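PDB 6NPS: AxyAgu115A from Amphibacillus xylanus NBRC 15112, which probably removes glucuronic acid side groups from glucuronoxylan-type hemicelluloses, as an alpha-glucuronidase of glycoside hydrolase family 115. Local coordinates for residues Y408-F411 with D412-G415; H518-R521 with P522-N526; V529-P532 with V533-H536; F642-N646 with E647-K651. The protein carries 3 engineered substitutions. One frame throughout, in Å; residues are numbered along the deposited sequence.

Contact 1: residues Y408-F411 with D412-G415; sequences YYHF and DYHG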
loop_
_atom_site.group_PDB
_atom_site.type_symbol
_atom_site.label_atom_id
_atom_site.label_comp_id
_atom_site.label_asym_id
_atom_site.label_seq_id
_atom_site.Cartn_x
_atom_site.Cartn_y
_atom_site.Cartn_z
ATOM N N TYR A 408 22.021 -30.556 -16.816
ATOM C CA TYR A 408 22.134 -29.158 -17.206
ATOM C C TYR A 408 21.639 -28.315 -16.033
ATOM O O TYR A 408 20.463 -28.392 -15.663
ATOM C CB TYR A 408 21.321 -28.922 -18.479
ATOM C CG TYR A 408 21.243 -27.485 -18.910
ATOM C CD1 TYR A 408 22.302 -26.614 -18.697
ATOM C CD2 TYR A 408 20.095 -27.004 -19.549
ATOM C CE1 TYR A 408 22.215 -25.264 -19.089
ATOM C CE2 TYR A 408 20.005 -25.677 -19.968
ATOM C CZ TYR A 408 21.057 -24.815 -19.718
ATOM O OH TYR A 408 20.952 -23.496 -20.107
ATOM N N TYR A 409 22.551 -27.553 -15.426
ATOM C CA TYR A 409 22.367 -26.824 -14.176
ATOM C C TYR A 409 22.484 -25.332 -14.484
ATOM O O TYR A 409 23.039 -24.952 -15.516
ATOM C CB TYR A 409 23.419 -27.285 -13.137
ATOM C CG TYR A 409 23.063 -26.920 -11.710
ATOM C CD1 TYR A 409 22.149 -27.691 -10.972
ATOM C CD2 TYR A 409 23.634 -25.821 -11.104
ATOM C CE1 TYR A 409 21.800 -27.351 -9.654
ATOM C CE2 TYR A 409 23.279 -25.453 -9.760
ATOM C CZ TYR A 409 22.375 -26.241 -9.058
ATOM O OH TYR A 409 22.020 -25.921 -7.756
ATOM N N HIS A 410 21.857 -24.475 -13.660
ATOM C CA HIS A 410 21.856 -23.027 -13.899
ATOM C C HIS A 410 22.485 -22.264 -12.733
ATOM O O HIS A 410 22.068 -22.425 -11.582
ATOM C CB HIS A 410 20.432 -22.485 -14.101
ATOM C CG HIS A 410 19.844 -22.794 -15.444
ATOM N ND1 HIS A 410 19.342 -24.038 -15.755
ATOM C CD2 HIS A 410 19.704 -22.037 -16.566
ATOM C CE1 HIS A 410 18.889 -24.026 -16.991
ATOM N NE2 HIS A 410 19.089 -22.824 -17.507
ATOM N N PHE A 411 23.461 -21.405 -13.047
ATOM C CA PHE A 411 23.906 -20.297 -12.209
ATOM C C PHE A 411 23.331 -18.977 -12.679
ATOM O O PHE A 411 23.625 -17.950 -12.067
ATOM C CB PHE A 411 25.446 -20.138 -12.234
ATOM C CG PHE A 411 26.220 -21.309 -11.678
ATOM C CD1 PHE A 411 25.616 -22.274 -10.890
ATOM C CD2 PHE A 411 27.582 -21.421 -11.941
ATOM C CE1 PHE A 411 26.343 -23.319 -10.347
ATOM C CE2 PHE A 411 28.315 -22.492 -11.420
ATOM C CZ PHE A 411 27.694 -23.446 -10.637
ATOM N N ASP A 412 22.568 -18.978 -13.781
ATOM C CA ASP A 412 22.120 -17.780 -14.487
ATOM C C ASP A 412 20.915 -18.192 -15.309
ATOM O O ASP A 412 20.921 -19.272 -15.897
ATOM C CB ASP A 412 23.260 -17.250 -15.366
ATOM C CG ASP A 412 23.021 -15.847 -15.928
ATOM O OD1 ASP A 412 22.162 -15.687 -16.828
ATOM O OD2 ASP A 412 23.741 -14.905 -15.499
ATOM N N TYR A 413 19.868 -17.378 -15.320
ATOM C CA TYR A 413 18.688 -17.756 -16.076
ATOM C C TYR A 413 17.897 -16.528 -16.497
ATOM O O TYR A 413 17.606 -15.652 -15.683
ATOM C CB TYR A 413 17.802 -18.691 -15.264
ATOM C CG TYR A 413 16.557 -19.138 -16.003
ATOM C CD1 TYR A 413 16.652 -19.818 -17.225
ATOM C CD2 TYR A 413 15.285 -18.920 -15.457
ATOM C CE1 TYR A 413 15.518 -20.233 -17.919
ATOM C CE2 TYR A 413 14.165 -19.362 -16.105
ATOM C CZ TYR A 413 14.284 -20.008 -17.333
ATOM O OH TYR A 413 13.178 -20.428 -17.985
ATOM N N HIS A 414 17.477 -16.517 -17.738
ATOM C CA HIS A 414 16.640 -15.458 -18.291
ATOM C C HIS A 414 15.269 -16.084 -18.499
ATOM O O HIS A 414 15.055 -16.786 -19.488
ATOM C CB HIS A 414 17.274 -14.967 -19.591
ATOM C CG HIS A 414 16.555 -13.835 -20.252
ATOM N ND1 HIS A 414 16.422 -12.590 -19.665
ATOM C CD2 HIS A 414 15.946 -13.750 -21.463
ATOM C CE1 HIS A 414 15.775 -11.788 -20.496
ATOM N NE2 HIS A 414 15.475 -12.469 -21.588
ATOM N N GLY A 415 14.332 -15.834 -17.593
ATOM C CA GLY A 415 13.025 -16.468 -17.691
ATOM C C GLY A 415 12.283 -16.301 -16.381
ATOM O O GLY A 415 12.701 -15.523 -15.527
HETATM O O HOH W 1 23.534 -15.057 -12.263
#
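Between H410 and Y413 the chain leaves strand 405-410 through a tight bend at F411 (psi -2°) and becomes extended again at D412 and Y413, which brings two aromatic side chains three residues apart together. The tyrosine presents its edge to the imidazole face in an offset edge-to-face pair: the ring centroids of H410 and Y413 lie 5.3 Å apart with the planes at 81°, and H410 CD2 approaches Y413 CD1 to 3.8 Å. Y413 reaches that position because CG is anti to its backbone N (chi1 -179°). The bend also carries a carbonyl to the rim of the imidazole, where D412 O lies in the ring plane, 3.1 Å from H410 CD2. Histidine suits this place because its ring packs and its nitrogens remain for polar work: ND1 is hydrogen-bonded to D384, which fixes the ring's rotation, while NE2 faces a bound glycerol. Y408 lies over a face of the imidazole, with its CE1 near the rim, and its hydroxyl binds the same glycerol. On the backbone side, a water can donate to F411 O at 2.9 Å and to D412 OD2 at 3.2 Å. Polar and aromatic groups gathered just beyond a buried parallel strand, around a bound polyol, are typical of the C-terminal rim of a TIM barrel, where enzymes of this fold carry their active sites.

Contact 2: residues H518-R521 with P522-N526; sequences HNRR and PEAMN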
loop_
_atom_site.group_PDB
_atom_site.type_symbol
_atom_site.label_atom_id
_atom_site.label_comp_id
_atom_site.label_asym_id
_atom_site.label_seq_id
_atom_site.Cartn_x
_atom_site.Cartn_y
_atom_site.Cartn_z
ATOM N N HIS A 518 21.683 -15.771 -2.183
ATOM C CA HIS A 518 20.924 -16.922 -2.469
ATOM C C HIS A 518 19.607 -16.943 -1.761
ATOM O O HIS A 518 18.744 -17.582 -2.173
ATOM C CB HIS A 518 21.767 -18.187 -2.405
ATOM C CG HIS A 518 21.434 -19.090 -1.287
ATOM N ND1 HIS A 518 21.563 -18.716 0.016
ATOM C CD2 HIS A 518 21.001 -20.365 -1.277
ATOM C CE1 HIS A 518 21.202 -19.717 0.785
ATOM N NE2 HIS A 518 20.858 -20.728 0.023
ATOM N N ASN A 519 19.481 -16.234 -0.681
ATOM C CA ASN A 519 18.214 -16.170 0.048
ATOM C C ASN A 519 17.166 -15.329 -0.690
ATOM O O ASN A 519 15.957 -15.574 -0.530
ATOM C CB ASN A 519 18.433 -15.601 1.459
ATOM C CG ASN A 519 18.961 -16.648 2.402
ATOM O OD1 ASN A 519 18.997 -17.826 2.037
ATOM N ND2 ASN A 519 19.350 -16.245 3.637
ATOM N N ARG A 520 17.595 -14.324 -1.461
ATOM C CA ARG A 520 16.671 -13.568 -2.332
ATOM C C ARG A 520 17.533 -12.974 -3.428
ATOM O O ARG A 520 18.296 -12.038 -3.152
ATOM C CB ARG A 520 15.963 -12.470 -1.554
ATOM C CG ARG A 520 14.880 -11.723 -2.340
ATOM C CD ARG A 520 13.768 -12.733 -2.639
ATOM N NE ARG A 520 12.592 -12.085 -3.110
ATOM C CZ ARG A 520 11.353 -12.486 -2.897
ATOM N NH1 ARG A 520 11.091 -13.564 -2.167
ATOM N NH2 ARG A 520 10.374 -11.775 -3.418
ATOM N N ARG A 521 17.431 -13.508 -4.663
ATOM C CA ARG A 521 18.353 -13.092 -5.704
ATOM C C ARG A 521 18.118 -11.611 -6.056
ATOM O O ARG A 521 17.032 -11.066 -5.824
ATOM C CB ARG A 521 18.172 -14.001 -6.921
ATOM C CG ARG A 521 18.554 -15.471 -6.636
ATOM C CD ARG A 521 18.659 -16.195 -7.975
ATOM N NE ARG A 521 18.530 -17.650 -7.911
ATOM C CZ ARG A 521 19.561 -18.496 -7.890
ATOM N NH1 ARG A 521 20.816 -18.028 -7.881
ATOM N NH2 ARG A 521 19.347 -19.806 -7.881
ATOM N N PRO A 522 19.147 -10.928 -6.560
ATOM C CA PRO A 522 19.110 -9.449 -6.650
ATOM C C PRO A 522 17.887 -8.842 -7.330
ATOM O O PRO A 522 17.273 -7.928 -6.768
ATOM C CB PRO A 522 20.379 -9.150 -7.462
ATOM C CG PRO A 522 21.303 -10.230 -7.118
ATOM C CD PRO A 522 20.509 -11.454 -6.791
ATOM N N GLU A 523 17.561 -9.279 -8.553
ATOM C CA GLU A 523 16.458 -8.683 -9.297
ATOM C C GLU A 523 15.133 -8.884 -8.575
ATOM O O GLU A 523 14.203 -8.080 -8.732
ATOM C CB GLU A 523 16.392 -9.301 -10.716
ATOM C CG GLU A 523 17.598 -8.985 -11.600
ATOM C CD GLU A 523 18.741 -10.047 -11.535
ATOM O OE1 GLU A 523 18.910 -10.721 -10.454
ATOM O OE2 GLU A 523 19.472 -10.181 -12.582
ATOM N N ALA A 524 15.020 -9.960 -7.803
ATOM C CA ALA A 524 13.812 -10.267 -7.054
ATOM C C ALA A 524 13.779 -9.605 -5.671
ATOM O O ALA A 524 12.796 -9.760 -4.959
ATOM C CB ALA A 524 13.687 -11.792 -6.865
ATOM N N MET A 525 14.873 -9.017 -5.224
ATOM C CA MET A 525 14.864 -8.358 -3.917
ATOM C C MET A 525 14.052 -7.069 -4.021
ATOM O O MET A 525 13.998 -6.421 -5.074
ATOM C CB MET A 525 16.305 -8.106 -3.471
ATOM C CG MET A 525 16.514 -7.625 -1.998
ATOM S SD MET A 525 15.522 -8.403 -0.696
ATOM C CE MET A 525 15.976 -7.340 0.667
ATOM N N ASN A 526 13.296 -6.759 -2.970
ATOM C CA ASN A 526 12.406 -5.623 -3.052
ATOM C C ASN A 526 11.977 -5.243 -1.645
ATOM O O ASN A 526 12.435 -5.813 -0.658
ATOM C CB ASN A 526 11.172 -5.921 -3.908
ATOM C CG ASN A 526 10.664 -4.680 -4.637
ATOM O OD1 ASN A 526 10.240 -3.694 -4.007
ATOM N ND2 ASN A 526 10.762 -4.692 -5.974
HETATM O O HOH W 2 10.035 -9.373 -5.642
#
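R520 and A524 meet in the turn that follows helix 500-519, where P522-A524 adopt helical backbone angles without the regular bonding of a helix. The central bond runs from R520 NE to A524 O, 3.0 Å long and nearly straight at 170°. The oxygen lies in the guanidinium plane, yet the donor stands well above the plane of the carbonyl. A524 O has a second donor in a water 2.9 Å away, and that water accepts from R520 NH2 at 3.3 Å, closing a small ring. R520 NH1 turns elsewhere, to Y957 OH, and R520 O is met by Q582 of helix 564-596, tying the turn to its surroundings. An alanine in place of R520 is likely to leave A524 O leaning on the water alone in this ring and Y957 without its guanidinium partner. Backbone groups help to satisfy one another: A524 N gives R521 O a weak bond of 3.0 Å, and M525 N bonds to P522 O. Proline suits the start of this turn, having no N-H to satisfy and a phi already near helical values. R521 sends its own guanidinium away, to S425 and onto the ring of Y420, while E523 OE2 accepts from E421 N. The aliphatic part of R520 bends at chi2 (65°) and lies against the methionine, with R520 CG 3.8 Å from M525 SD.

Contact 3: residues V529-P532 with V533-H536; sequences VYHP and VNYH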
loop_
_atom_site.group_PDB
_atom_site.type_symbol
_atom_site.label_atom_id
_atom_site.label_comp_id
_atom_site.label_asym_id
_atom_site.label_seq_id
_atom_site.Cartn_x
_atom_site.Cartn_y
_atom_site.Cartn_z
ATOM N N VAL A 529 10.074 -7.772 1.379
ATOM C CA VAL A 529 10.371 -9.205 1.350
ATOM C C VAL A 529 10.692 -9.671 2.760
ATOM O O VAL A 529 10.032 -10.551 3.317
ATOM C CB VAL A 529 11.509 -9.490 0.356
ATOM C CG1 VAL A 529 11.997 -10.932 0.477
ATOM C CG2 VAL A 529 10.995 -9.144 -1.118
ATOM N N TYR A 530 11.676 -9.038 3.374
ATOM C CA TYR A 530 11.922 -9.174 4.805
ATOM C C TYR A 530 10.993 -8.226 5.567
ATOM O O TYR A 530 10.687 -7.125 5.101
ATOM C CB TYR A 530 13.364 -8.811 5.145
ATOM C CG TYR A 530 14.390 -9.784 4.624
ATOM C CD1 TYR A 530 14.775 -9.767 3.275
ATOM C CD2 TYR A 530 14.987 -10.726 5.490
ATOM C CE1 TYR A 530 15.700 -10.673 2.784
ATOM C CE2 TYR A 530 15.936 -11.626 5.022
ATOM C CZ TYR A 530 16.288 -11.584 3.669
ATOM O OH TYR A 530 17.211 -12.464 3.163
ATOM N N HIS A 531 10.529 -8.654 6.732
ATOM C CA HIS A 531 9.620 -7.780 7.452
ATOM C C HIS A 531 10.414 -6.623 8.051
ATOM O O HIS A 531 11.520 -6.824 8.547
ATOM C CB HIS A 531 8.881 -8.542 8.550
ATOM C CG HIS A 531 7.660 -7.824 9.025
ATOM N ND1 HIS A 531 7.715 -6.865 10.007
ATOM C CD2 HIS A 531 6.379 -7.845 8.586
ATOM C CE1 HIS A 531 6.509 -6.350 10.186
ATOM N NE2 HIS A 531 5.678 -6.932 9.341
ATOM N N PRO A 532 9.880 -5.405 8.020
ATOM C CA PRO A 532 10.635 -4.254 8.544
ATOM C C PRO A 532 10.985 -4.372 10.030
ATOM O O PRO A 532 12.022 -3.832 10.434
ATOM C CB PRO A 532 9.688 -3.061 8.302
ATOM C CG PRO A 532 8.743 -3.518 7.348
ATOM C CD PRO A 532 8.583 -5.016 7.483
ATOM N N VAL A 533 10.163 -5.041 10.859
ATOM C CA VAL A 533 10.437 -5.102 12.303
ATOM C C VAL A 533 10.425 -6.523 12.906
ATOM O O VAL A 533 11.180 -6.792 13.848
ATOM C CB VAL A 533 9.465 -4.202 13.117
ATOM C CG1 VAL A 533 9.652 -2.709 12.803
ATOM C CG2 VAL A 533 7.983 -4.610 12.963
ATOM N N ASN A 534 9.575 -7.436 12.415
ATOM C CA ASN A 534 9.311 -8.677 13.163
ATOM C C ASN A 534 10.557 -9.544 13.284
ATOM O O ASN A 534 11.301 -9.711 12.308
ATOM C CB ASN A 534 8.210 -9.484 12.477
ATOM C CG ASN A 534 6.843 -8.879 12.660
ATOM O OD1 ASN A 534 6.581 -8.165 13.651
ATOM N ND2 ASN A 534 5.949 -9.191 11.752
ATOM N N TYR A 535 10.788 -10.069 14.508
ATOM C CA TYR A 535 11.887 -10.960 14.908
ATOM C C TYR A 535 13.252 -10.328 14.693
ATOM O O TYR A 535 14.248 -11.034 14.653
ATOM C CB TYR A 535 11.820 -12.342 14.192
ATOM C CG TYR A 535 10.447 -12.971 14.254
ATOM C CD1 TYR A 535 9.951 -13.507 15.454
ATOM C CD2 TYR A 535 9.624 -12.994 13.140
ATOM C CE1 TYR A 535 8.652 -14.065 15.527
ATOM C CE2 TYR A 535 8.364 -13.552 13.190
ATOM C CZ TYR A 535 7.883 -14.076 14.381
ATOM O OH TYR A 535 6.623 -14.620 14.400
ATOM N N HIS A 536 13.336 -9.012 14.492
ATOM C CA HIS A 536 14.620 -8.352 14.215
ATOM C C HIS A 536 15.271 -8.859 12.924
ATOM O O HIS A 536 16.498 -8.748 12.780
ATOM C CB HIS A 536 15.641 -8.513 15.357
ATOM C CG HIS A 536 15.095 -8.192 16.722
ATOM N ND1 HIS A 536 15.090 -6.913 17.236
ATOM C CD2 HIS A 536 14.563 -8.990 17.685
ATOM C CE1 HIS A 536 14.565 -6.934 18.452
ATOM N NE2 HIS A 536 14.237 -8.183 18.750
HETATM O O HOH W 3 12.577 -7.431 10.804
#
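H531 folds back on V533 and N534 in a side-chain-to-backbone turn, part of the loop that joins helix 500-519 to helix 537-558 and ends at H536, the N-cap residue of the latter. The imidazole does here what the carboxylate or amide oxygen does in an Asx motif. H531 CB is 4.1 Å from N534 CB, and with CG anti to the backbone N (chi1 -162°) the ring swings over the following residues. CG and CD2 lie under the amide nitrogen of N534. ND1 is the working atom: it accepts from N534 N at 3.1 Å, close to straight at 165°, and from V533 N at 3.2 Å, both donors being tilted from the ring plane. Taking two bonds, ND1 probably carries no proton of its own, which would place it on NE2. CE1 touches a methyl, V533 CG2, at 3.6 Å. At the far end NE2 comes to 3.3 Å from N534 ND2 with no bond between them, for the amide is stacked on the ring, their planes 11° apart, and ND2 gives one of its hydrogens to N955 O. A leucine in place of H531 would probably leave the N-H groups of V533 and N534 without their shared acceptor and take away the flat surface beneath the amide. Nearby, H531 N and O are bonded to E537 and T538, in the first turn of the helix. The imidazole is sandwiched: N534 ND2 sits over the ring centre on one face, and on the opposite face P532 CD stands 3.2 Å above the plane, toward the rim.

Contact 4: residues F642-N646 with E647-K651; sequences FVHWN and EDENK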
loop_
_atom_site.group_PDB
_atom_site.type_symbol
_atom_site.label_atom_id
_atom_site.label_comp_id
_atom_site.label_asym_id
_atom_site.label_seq_id
_atom_site.Cartn_x
_atom_site.Cartn_y
_atom_site.Cartn_z
ATOM N N PHE A 642 12.726 -5.647 -10.328
ATOM C CA PHE A 642 11.923 -6.234 -11.404
ATOM C C PHE A 642 10.485 -6.388 -10.924
ATOM O O PHE A 642 10.253 -6.745 -9.770
ATOM C CB PHE A 642 12.467 -7.617 -11.822
ATOM C CG PHE A 642 13.642 -7.565 -12.730
ATOM C CD1 PHE A 642 14.492 -6.451 -12.748
ATOM C CD2 PHE A 642 13.909 -8.630 -13.612
ATOM C CE1 PHE A 642 15.600 -6.406 -13.617
ATOM C CE2 PHE A 642 15.018 -8.618 -14.443
ATOM C CZ PHE A 642 15.864 -7.509 -14.469
ATOM N N VAL A 643 9.525 -6.060 -11.785
ATOM C CA VAL A 643 8.116 -6.353 -11.528
ATOM C C VAL A 643 7.592 -7.436 -12.462
ATOM O O VAL A 643 6.420 -7.829 -12.337
ATOM C CB VAL A 643 7.230 -5.089 -11.670
ATOM C CG1 VAL A 643 7.733 -3.967 -10.778
ATOM C CG2 VAL A 643 7.186 -4.644 -13.099
ATOM N N HIS A 644 8.381 -7.841 -13.457
ATOM C CA HIS A 644 8.073 -8.946 -14.341
ATOM C C HIS A 644 9.217 -9.940 -14.310
ATOM O O HIS A 644 10.193 -9.789 -13.569
ATOM C CB HIS A 644 7.868 -8.462 -15.777
ATOM C CG HIS A 644 6.705 -7.523 -15.917
ATOM N ND1 HIS A 644 5.417 -7.894 -15.585
ATOM C CD2 HIS A 644 6.632 -6.238 -16.353
ATOM C CE1 HIS A 644 4.593 -6.887 -15.834
ATOM N NE2 HIS A 644 5.304 -5.871 -16.302
ATOM N N TRP A 645 9.111 -10.956 -15.167
ATOM C CA TRP A 645 10.182 -11.935 -15.201
ATOM C C TRP A 645 11.438 -11.313 -15.776
ATOM O O TRP A 645 12.549 -11.694 -15.395
ATOM C CB TRP A 645 9.713 -13.142 -16.014
ATOM C CG TRP A 645 9.474 -12.870 -17.423
ATOM C CD1 TRP A 645 8.290 -12.490 -18.019
ATOM C CD2 TRP A 645 10.444 -12.970 -18.472
ATOM N NE1 TRP A 645 8.483 -12.362 -19.367
ATOM C CE2 TRP A 645 9.790 -12.660 -19.673
ATOM C CE3 TRP A 645 11.809 -13.321 -18.504
ATOM C CZ2 TRP A 645 10.457 -12.653 -20.910
ATOM C CZ3 TRP A 645 12.467 -13.330 -19.711
ATOM C CH2 TRP A 645 11.789 -12.992 -20.910
ATOM N N ASN A 646 11.277 -10.346 -16.693
ATOM C CA ASN A 646 12.396 -9.624 -17.281
ATOM C C ASN A 646 12.380 -8.175 -16.786
ATOM O O ASN A 646 11.552 -7.777 -15.953
ATOM C CB ASN A 646 12.363 -9.728 -18.808
ATOM C CG ASN A 646 11.154 -9.034 -19.404
ATOM O OD1 ASN A 646 10.243 -8.674 -18.674
ATOM N ND2 ASN A 646 11.132 -8.854 -20.725
ATOM N N GLU A 647 13.317 -7.384 -17.292
ATOM C CA GLU A 647 13.569 -6.032 -16.814
ATOM C C GLU A 647 12.519 -5.017 -17.244
ATOM O O GLU A 647 12.583 -3.874 -16.775
ATOM C CB GLU A 647 14.926 -5.563 -17.330
ATOM C CG GLU A 647 14.964 -5.543 -18.868
ATOM C CD GLU A 647 16.039 -4.635 -19.420
ATOM O OE1 GLU A 647 15.822 -3.414 -19.467
ATOM O OE2 GLU A 647 17.112 -5.140 -19.798
ATOM N N ASP A 648 11.605 -5.365 -18.152
ATOM C CA ASP A 648 10.603 -4.408 -18.594
ATOM C C ASP A 648 9.872 -3.800 -17.400
ATOM O O ASP A 648 9.394 -4.519 -16.523
ATOM C CB ASP A 648 9.589 -5.069 -19.517
ATOM C CG ASP A 648 10.238 -5.598 -20.780
ATOM O OD1 ASP A 648 11.346 -5.122 -21.118
ATOM O OD2 ASP A 648 9.654 -6.492 -21.417
ATOM N N GLU A 649 9.759 -2.472 -17.401
ATOM C CA GLU A 649 8.989 -1.733 -16.396
ATOM C C GLU A 649 9.566 -1.892 -14.991
ATOM O O GLU A 649 8.856 -1.684 -13.998
ATOM C CB GLU A 649 7.515 -2.130 -16.427
ATOM C CG GLU A 649 6.894 -1.706 -17.774
ATOM C CD GLU A 649 5.459 -2.160 -18.008
ATOM O OE1 GLU A 649 5.117 -3.309 -17.662
ATOM O OE2 GLU A 649 4.682 -1.366 -18.590
ATOM N N ASN A 650 10.857 -2.200 -14.866
ATOM C CA ASN A 650 11.358 -2.351 -13.504
ATOM C C ASN A 650 11.408 -0.987 -12.838
ATOM O O ASN A 650 11.348 0.064 -13.504
ATOM C CB ASN A 650 12.737 -3.018 -13.469
ATOM C CG ASN A 650 13.833 -2.133 -14.072
ATOM O OD1 ASN A 650 13.649 -1.559 -15.127
ATOM N ND2 ASN A 650 14.990 -2.061 -13.410
ATOM N N LYS A 651 11.442 -1.003 -11.504
ATOM C CA LYS A 651 11.245 0.256 -10.791
ATOM C C LYS A 651 12.166 0.365 -9.586
ATOM O O LYS A 651 12.410 -0.607 -8.859
ATOM C CB LYS A 651 9.788 0.424 -10.343
ATOM C CG LYS A 651 8.838 0.661 -11.535
ATOM C CD LYS A 651 7.383 0.637 -11.106
ATOM C CE LYS A 651 6.463 0.786 -12.340
ATOM N NZ LYS A 651 6.461 -0.429 -13.212
HETATM O O HOH W 4 10.562 -5.774 -14.397
#
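A type II beta turn from E647 to N650, closed by N650 N to E647 O at 3.1 Å, folds over F642 and H644 in the loop between helix 601-629 and strand 655-657. F642 offers a flat apolar floor: E647 CA sits over its face, 3.7 Å from the ring centroid, a CH-pi contact. E649 takes the turn position with left-handed backbone angles (phi 64°), and its extended side chain reaches the imidazole. H644 NE2 gives E649 OE1 a hydrogen bond of 2.9 Å, the oxygen lying in the ring plane and met nearly head-on along its C-O bond. On the other flank N646 ND2 makes a weak bond of 2.9 Å to D648 OD2, the amide and carboxylate being steeply inclined to each other. A water fills the centre of the fold, accepting from V643 N at 2.8 Å and donating to N646 O at 2.7 Å and D648 O at 2.7 Å. The same turn faces the second subunit, where K663 pairs with E647, S680 with D648, H683 with N646 and the backbone N of E678 with E649. With three acidic side chains on one turn, each meeting a donor of the second subunit, the turn forms part of the dimer contact in this structure, and its acidic residues are consistent with that place; H644, donating through NE2 and bound to a glycerol through ND1, probably gains proton affinity from E649's carboxylate.

How the contacts relate
The four contacts come in series along the chain, and contact 2 lies between the others: its centre is about 15 Å from that of contact 1, 16 Å from contact 3 and 13 Å from contact 4. Contact 1 ends a strand of the eight-stranded parallel barrel. Contacts 2 and 3 share the connection between helices 500-519 and 537-558, touching through R520 and V529 and through M525 and Y530. Contact 4, from a later loop, returns to the barrel: W645 packs on H414 and G415, and F642 N probably bonds to E523 O. Contacts 1 and 3 remain apart, their centres about 30 Å distant. Helical region and subunit interface are thereby linked to the barrel rim.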